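Local atomic coordinates of Sam-dependent methyltransferases (Streptomyces davawensis, PDB entry 4D7K), a protein that catalyses the two successive S-adenosylmethionine-dependent methylations that turn 8-amino-8-demethyl-D-riboflavin into the antibiotic roseoflavin. Residues Leu197-Pro211 against Arg229-Pro242. Numbering follows the deposited sequence.
Sequences LTAVPSSTGVLVDGP and RVEVRIGDFFDVLP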
loop_
_atom_site.group_PDB
_atom_site.type_symbol
_atom_site.label_atom_id
_atom_site.label_comp_id
_atom_site.label_asym_id
_atom_site.label_seq_id
_atom_site.Cartn_x
_atom_site.Cartn_y
_atom_site.Cartn_z
ATOM N N LEU A 197 -33.167 11.555 -4.687
ATOM C CA LEU A 197 -34.452 12.074 -4.219
ATOM C C LEU A 197 -34.292 13.219 -3.217
ATOM O O LEU A 197 -35.198 14.035 -3.045
ATOM C CB LEU A 197 -35.288 10.954 -3.596
ATOM C CG LEU A 197 -36.341 10.302 -4.499
ATOM C CD1 LEU A 197 -35.694 9.540 -5.639
ATOM C CD2 LEU A 197 -37.251 9.388 -3.698
ATOM N N THR A 198 -33.142 13.273 -2.553
ATOM C CA THR A 198 -32.860 14.357 -1.620
ATOM C C THR A 198 -32.398 15.592 -2.386
ATOM O O THR A 198 -32.593 16.720 -1.938
ATOM C CB THR A 198 -31.788 13.955 -0.586
ATOM O OG1 THR A 198 -32.128 12.688 -0.011
ATOM C CG2 THR A 198 -31.684 15.000 0.522
ATOM N N ALA A 199 -31.793 15.369 -3.549
ATOM C CA ALA A 199 -31.326 16.462 -4.395
ATOM C C ALA A 199 -32.455 17.022 -5.256
ATOM O O ALA A 199 -32.415 18.180 -5.674
ATOM C CB ALA A 199 -30.176 15.998 -5.272
ATOM N N VAL A 200 -33.456 16.190 -5.529
ATOM C CA VAL A 200 -34.646 16.626 -6.252
ATOM C C VAL A 200 -35.851 16.521 -5.323
ATOM O O VAL A 200 -36.473 15.464 -5.232
ATOM C CB VAL A 200 -34.890 15.786 -7.527
ATOM C CG1 VAL A 200 -35.941 16.447 -8.404
ATOM C CG2 VAL A 200 -33.598 15.603 -8.308
ATOM N N PRO A 201 -36.181 17.622 -4.628
ATOM C CA PRO A 201 -37.202 17.642 -3.570
ATOM C C PRO A 201 -38.583 17.190 -4.040
ATOM O O PRO A 201 -39.312 16.553 -3.280
ATOM C CB PRO A 201 -37.232 19.115 -3.141
ATOM C CG PRO A 201 -36.678 19.867 -4.302
ATOM C CD PRO A 201 -35.640 18.964 -4.894
ATOM N N SER A 202 -38.936 17.515 -5.278
ATOM C CA SER A 202 -40.234 17.134 -5.817
ATOM C C SER A 202 -40.093 16.004 -6.829
ATOM O O SER A 202 -40.173 16.230 -8.036
ATOM C CB SER A 202 -40.919 18.340 -6.462
ATOM O OG SER A 202 -41.034 19.413 -5.542
ATOM N N SER A 203 -39.880 14.789 -6.333
ATOM C CA SER A 203 -39.725 13.628 -7.202
ATOM C C SER A 203 -39.936 12.320 -6.449
ATOM O O SER A 203 -39.853 12.275 -5.221
ATOM C CB SER A 203 -38.341 13.624 -7.851
ATOM O OG SER A 203 -37.339 13.288 -6.909
ATOM N N THR A 204 -40.210 11.257 -7.196
ATOM C CA THR A 204 -40.399 9.934 -6.615
ATOM C C THR A 204 -39.446 8.942 -7.266
ATOM O O THR A 204 -38.684 9.302 -8.165
ATOM C CB THR A 204 -41.846 9.438 -6.780
ATOM O OG1 THR A 204 -42.157 9.320 -8.174
ATOM C CG2 THR A 204 -42.819 10.408 -6.125
ATOM N N GLY A 205 -39.491 7.694 -6.812
ATOM C CA GLY A 205 -38.592 6.678 -7.324
ATOM C C GLY A 205 -39.146 5.270 -7.272
ATOM O O GLY A 205 -40.109 4.991 -6.558
ATOM N N VAL A 206 -38.536 4.378 -8.043
ATOM C CA VAL A 206 -38.887 2.966 -8.019
ATOM C C VAL A 206 -37.621 2.135 -7.860
ATOM O O VAL A 206 -36.734 2.174 -8.711
ATOM C CB VAL A 206 -39.631 2.528 -9.297
ATOM C CG1 VAL A 206 -39.971 1.048 -9.226
ATOM C CG2 VAL A 206 -40.892 3.355 -9.496
ATOM N N LEU A 207 -37.535 1.393 -6.761
ATOM C CA LEU A 207 -36.376 0.550 -6.498
ATOM C C LEU A 207 -36.609 -0.878 -6.976
ATOM O O LEU A 207 -37.482 -1.580 -6.463
ATOM C CB LEU A 207 -36.044 0.554 -5.008
ATOM C CG LEU A 207 -34.903 -0.365 -4.581
ATOM C CD1 LEU A 207 -33.652 -0.023 -5.367
ATOM C CD2 LEU A 207 -34.655 -0.236 -3.085
ATOM N N VAL A 208 -35.821 -1.304 -7.958
ATOM C CA VAL A 208 -35.945 -2.643 -8.522
ATOM C C VAL A 208 -34.737 -3.508 -8.181
ATOM O O VAL A 208 -33.620 -3.211 -8.603
ATOM C CB VAL A 208 -36.101 -2.593 -10.052
ATOM C CG1 VAL A 208 -36.083 -3.998 -10.631
ATOM C CG2 VAL A 208 -37.378 -1.866 -10.432
ATOM N N ASP A 209 -34.961 -4.576 -7.421
ATOM C CA ASP A 209 -33.879 -5.483 -7.053
ATOM C C ASP A 209 -34.415 -6.833 -6.576
ATOM O O ASP A 209 -35.620 -7.006 -6.383
ATOM C CB ASP A 209 -32.996 -4.849 -5.971
ATOM C CG ASP A 209 -31.584 -5.415 -5.961
ATOM O OD1 ASP A 209 -31.438 -6.654 -5.942
ATOM O OD2 ASP A 209 -30.620 -4.620 -5.982
ATOM N N GLY A 210 -33.509 -7.788 -6.395
ATOM C CA GLY A 210 -33.876 -9.124 -5.966
ATOM C C GLY A 210 -34.299 -9.166 -4.513
ATOM O O GLY A 210 -34.239 -8.152 -3.816
ATOM N N PRO A 211 -34.727 -10.347 -4.046
ATOM C CA PRO A 211 -35.228 -10.528 -2.680
ATOM C C PRO A 211 -34.112 -10.600 -1.645
ATOM O O PRO A 211 -34.391 -10.686 -0.450
ATOM C CB PRO A 211 -35.979 -11.858 -2.762
ATOM C CG PRO A 211 -35.256 -12.614 -3.822
ATOM C CD PRO A 211 -34.805 -11.590 -4.833
ATOM N N ARG A 229 -42.229 7.794 -0.923
ATOM C CA ARG A 229 -41.759 8.330 -2.198
ATOM C C ARG A 229 -41.106 7.267 -3.077
ATOM O O ARG A 229 -40.873 7.495 -4.265
ATOM C CB ARG A 229 -40.778 9.483 -1.961
ATOM C CG ARG A 229 -41.418 10.735 -1.369
ATOM C CD ARG A 229 -40.371 11.798 -1.077
ATOM N NE ARG A 229 -39.645 12.187 -2.283
ATOM C CZ ARG A 229 -38.494 12.853 -2.285
ATOM N NH1 ARG A 229 -37.924 13.204 -1.141
ATOM N NH2 ARG A 229 -37.910 13.162 -3.435
ATOM N N VAL A 230 -40.813 6.107 -2.497
ATOM C CA VAL A 230 -40.190 5.022 -3.250
ATOM C C VAL A 230 -41.022 3.742 -3.238
ATOM O O VAL A 230 -41.354 3.207 -2.180
ATOM C CB VAL A 230 -38.789 4.690 -2.713
ATOM C CG1 VAL A 230 -38.274 3.399 -3.337
ATOM C CG2 VAL A 230 -37.833 5.830 -2.988
ATOM N N GLU A 231 -41.358 3.264 -4.431
ATOM C CA GLU A 231 -41.987 1.962 -4.594
ATOM C C GLU A 231 -40.904 0.894 -4.711
ATOM O O GLU A 231 -40.016 0.994 -5.556
ATOM C CB GLU A 231 -42.889 1.953 -5.827
ATOM C CG GLU A 231 -43.450 0.590 -6.185
ATOM C CD GLU A 231 -44.171 0.594 -7.518
ATOM O OE1 GLU A 231 -44.346 1.686 -8.097
ATOM O OE2 GLU A 231 -44.555 -0.497 -7.988
ATOM N N VAL A 232 -40.974 -0.119 -3.855
ATOM C CA VAL A 232 -39.974 -1.180 -3.847
ATOM C C VAL A 232 -40.500 -2.441 -4.530
ATOM O O VAL A 232 -41.300 -3.183 -3.957
ATOM C CB VAL A 232 -39.534 -1.528 -2.408
ATOM C CG1 VAL A 232 -38.464 -2.607 -2.424
ATOM C CG2 VAL A 232 -39.034 -0.285 -1.687
ATOM N N ARG A 233 -40.045 -2.675 -5.756
ATOM C CA ARG A 233 -40.458 -3.849 -6.518
ATOM C C ARG A 233 -39.423 -4.963 -6.419
ATOM O O ARG A 233 -38.263 -4.780 -6.786
ATOM C CB ARG A 233 -40.699 -3.481 -7.985
ATOM C CG ARG A 233 -41.829 -2.488 -8.188
ATOM C CD ARG A 233 -42.286 -2.461 -9.632
ATOM N NE ARG A 233 -43.503 -1.673 -9.805
ATOM C CZ ARG A 233 -44.185 -1.596 -10.942
ATOM N NH1 ARG A 233 -43.770 -2.261 -12.011
ATOM N NH2 ARG A 233 -45.283 -0.856 -11.011
ATOM N N ILE A 234 -39.856 -6.119 -5.927
ATOM C CA ILE A 234 -38.964 -7.251 -5.709
ATOM C C ILE A 234 -39.224 -8.374 -6.711
ATOM O O ILE A 234 -40.365 -8.792 -6.909
ATOM C CB ILE A 234 -39.108 -7.804 -4.274
ATOM C CG1 ILE A 234 -38.763 -6.722 -3.247
ATOM C CG2 ILE A 234 -38.226 -9.022 -4.074
ATOM C CD1 ILE A 234 -37.398 -6.102 -3.447
ATOM N N GLY A 235 -38.159 -8.860 -7.340
ATOM C CA GLY A 235 -38.268 -9.961 -8.279
ATOM C C GLY A 235 -37.237 -9.912 -9.390
ATOM O O GLY A 235 -36.278 -9.143 -9.334
ATOM N N ASP A 236 -37.438 -10.748 -10.404
ATOM C CA ASP A 236 -36.559 -10.784 -11.565
ATOM C C ASP A 236 -36.701 -9.502 -12.379
ATOM O O ASP A 236 -37.802 -8.971 -12.520
ATOM C CB ASP A 236 -36.871 -12.010 -12.427
ATOM C CG ASP A 236 -35.955 -12.129 -13.625
ATOM O OD1 ASP A 236 -34.862 -12.718 -13.484
ATOM O OD2 ASP A 236 -36.330 -11.639 -14.711
ATOM N N PHE A 237 -35.582 -9.010 -12.908
ATOM C CA PHE A 237 -35.555 -7.749 -13.650
ATOM C C PHE A 237 -36.570 -7.689 -14.795
ATOM O O PHE A 237 -37.248 -6.680 -14.975
ATOM C CB PHE A 237 -34.152 -7.495 -14.210
ATOM C CG PHE A 237 -33.155 -7.043 -13.179
ATOM C CD1 PHE A 237 -33.571 -6.613 -11.932
ATOM C CD2 PHE A 237 -31.799 -7.039 -13.467
ATOM C CE1 PHE A 237 -32.652 -6.193 -10.986
ATOM C CE2 PHE A 237 -30.876 -6.621 -12.527
ATOM C CZ PHE A 237 -31.303 -6.197 -11.284
ATOM N N PHE A 238 -36.677 -8.771 -15.558
ATOM C CA PHE A 238 -37.510 -8.788 -16.759
ATOM C C PHE A 238 -39.014 -8.844 -16.476
ATOM O O PHE A 238 -39.818 -8.916 -17.405
ATOM C CB PHE A 238 -37.119 -9.973 -17.644
ATOM C CG PHE A 238 -35.742 -9.862 -18.231
ATOM C CD1 PHE A 238 -35.544 -9.234 -19.449
ATOM C CD2 PHE A 238 -34.646 -10.385 -17.565
ATOM C CE1 PHE A 238 -34.280 -9.131 -19.996
ATOM C CE2 PHE A 238 -33.377 -10.284 -18.106
ATOM C CZ PHE A 238 -33.194 -9.656 -19.323
ATOM N N ASP A 239 -39.391 -8.809 -15.203
ATOM C CA ASP A 239 -40.800 -8.886 -14.834
ATOM C C ASP A 239 -41.289 -7.627 -14.123
ATOM O O ASP A 239 -42.349 -7.094 -14.448
ATOM C CB ASP A 239 -41.053 -10.108 -13.946
ATOM C CG ASP A 239 -40.828 -11.416 -14.676
ATOM O OD1 ASP A 239 -41.777 -11.910 -15.320
ATOM O OD2 ASP A 239 -39.702 -11.953 -14.604
ATOM N N VAL A 240 -40.512 -7.155 -13.155
ATOM C CA VAL A 240 -40.953 -6.064 -12.295
ATOM C C VAL A 240 -40.520 -4.685 -12.791
ATOM O O VAL A 240 -40.505 -3.725 -12.021
ATOM C CB VAL A 240 -40.435 -6.256 -10.855
ATOM C CG1 VAL A 240 -41.029 -7.515 -10.243
ATOM C CG2 VAL A 240 -38.913 -6.318 -10.839
ATOM N N LEU A 241 -40.172 -4.582 -14.070
ATOM C CA LEU A 241 -39.799 -3.291 -14.646
ATOM C C LEU A 241 -40.982 -2.331 -14.653
ATOM O O LEU A 241 -42.012 -2.615 -15.260
ATOM C CB LEU A 241 -39.266 -3.457 -16.071
ATOM C CG LEU A 241 -37.797 -3.839 -16.244
ATOM C CD1 LEU A 241 -37.434 -3.877 -17.720
ATOM C CD2 LEU A 241 -36.901 -2.872 -15.497
ATOM N N PRO A 242 -40.838 -1.187 -13.970
ATOM C CA PRO A 242 -41.905 -0.184 -13.940
ATOM C C PRO A 242 -42.036 0.542 -15.275
ATOM O O PRO A 242 -41.056 0.661 -16.014
ATOM C CB PRO A 242 -41.453 0.773 -12.834
ATOM C CG PRO A 242 -39.968 0.651 -12.831
ATOM C CD PRO A 242 -39.674 -0.784 -13.162
#
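Arg-229 pushes its guanidinium into a hollow formed by the end of helix 191-199 and the turn after it. A bend at chi3 (59°) lets Arg-229 NE and NH2 grip Ser-203 O, at 2.9 and 2.8 Å, NE almost straight along the carbonyl (180°), while NH2 also reaches Leu-197 O. Leu-197 CD2 and Pro-201 O lie over opposite faces near the rim; the in-plane bonds fix the group's rotation. Leu-197 CD2 fits against Val-230 CG2 (3.7 Å), and Leu-197 CD1 lies over side-chain-less Gly-205. Strands 204-209 and 230-234 run parallel, hydrogen-bonded from Gly-205 N–Arg-229 O to Gly-235 N–Asp-209 O, with a weak rung at Asp-209 N–Arg-233 O. On the face bearing Val-206 and Val-208, the loop beyond Gly-235 curls back: Pro-242 CG nestles against Val-206 CG1 (3.6 Å), and Pro-242 CD meets Val-208 CG2 (3.7 Å). Val-208 CG1 rests against Val-240 CG2 and Phe-237 CD1, at about a right angle around it. Asp-209, Gly-235, Asp-236 and Phe-237 are predicted to bind S-adenosylmethionine, at the C-terminal strand ends as usual in Rossmann-like methyltransferases. Helix 214-223 makes the right-handed crossover and, with Leu-193, covers Leu-207 and Val-230; strand 204-209 pairs onward with 181-185, leaving 230-234 outermost in the chain's sheet.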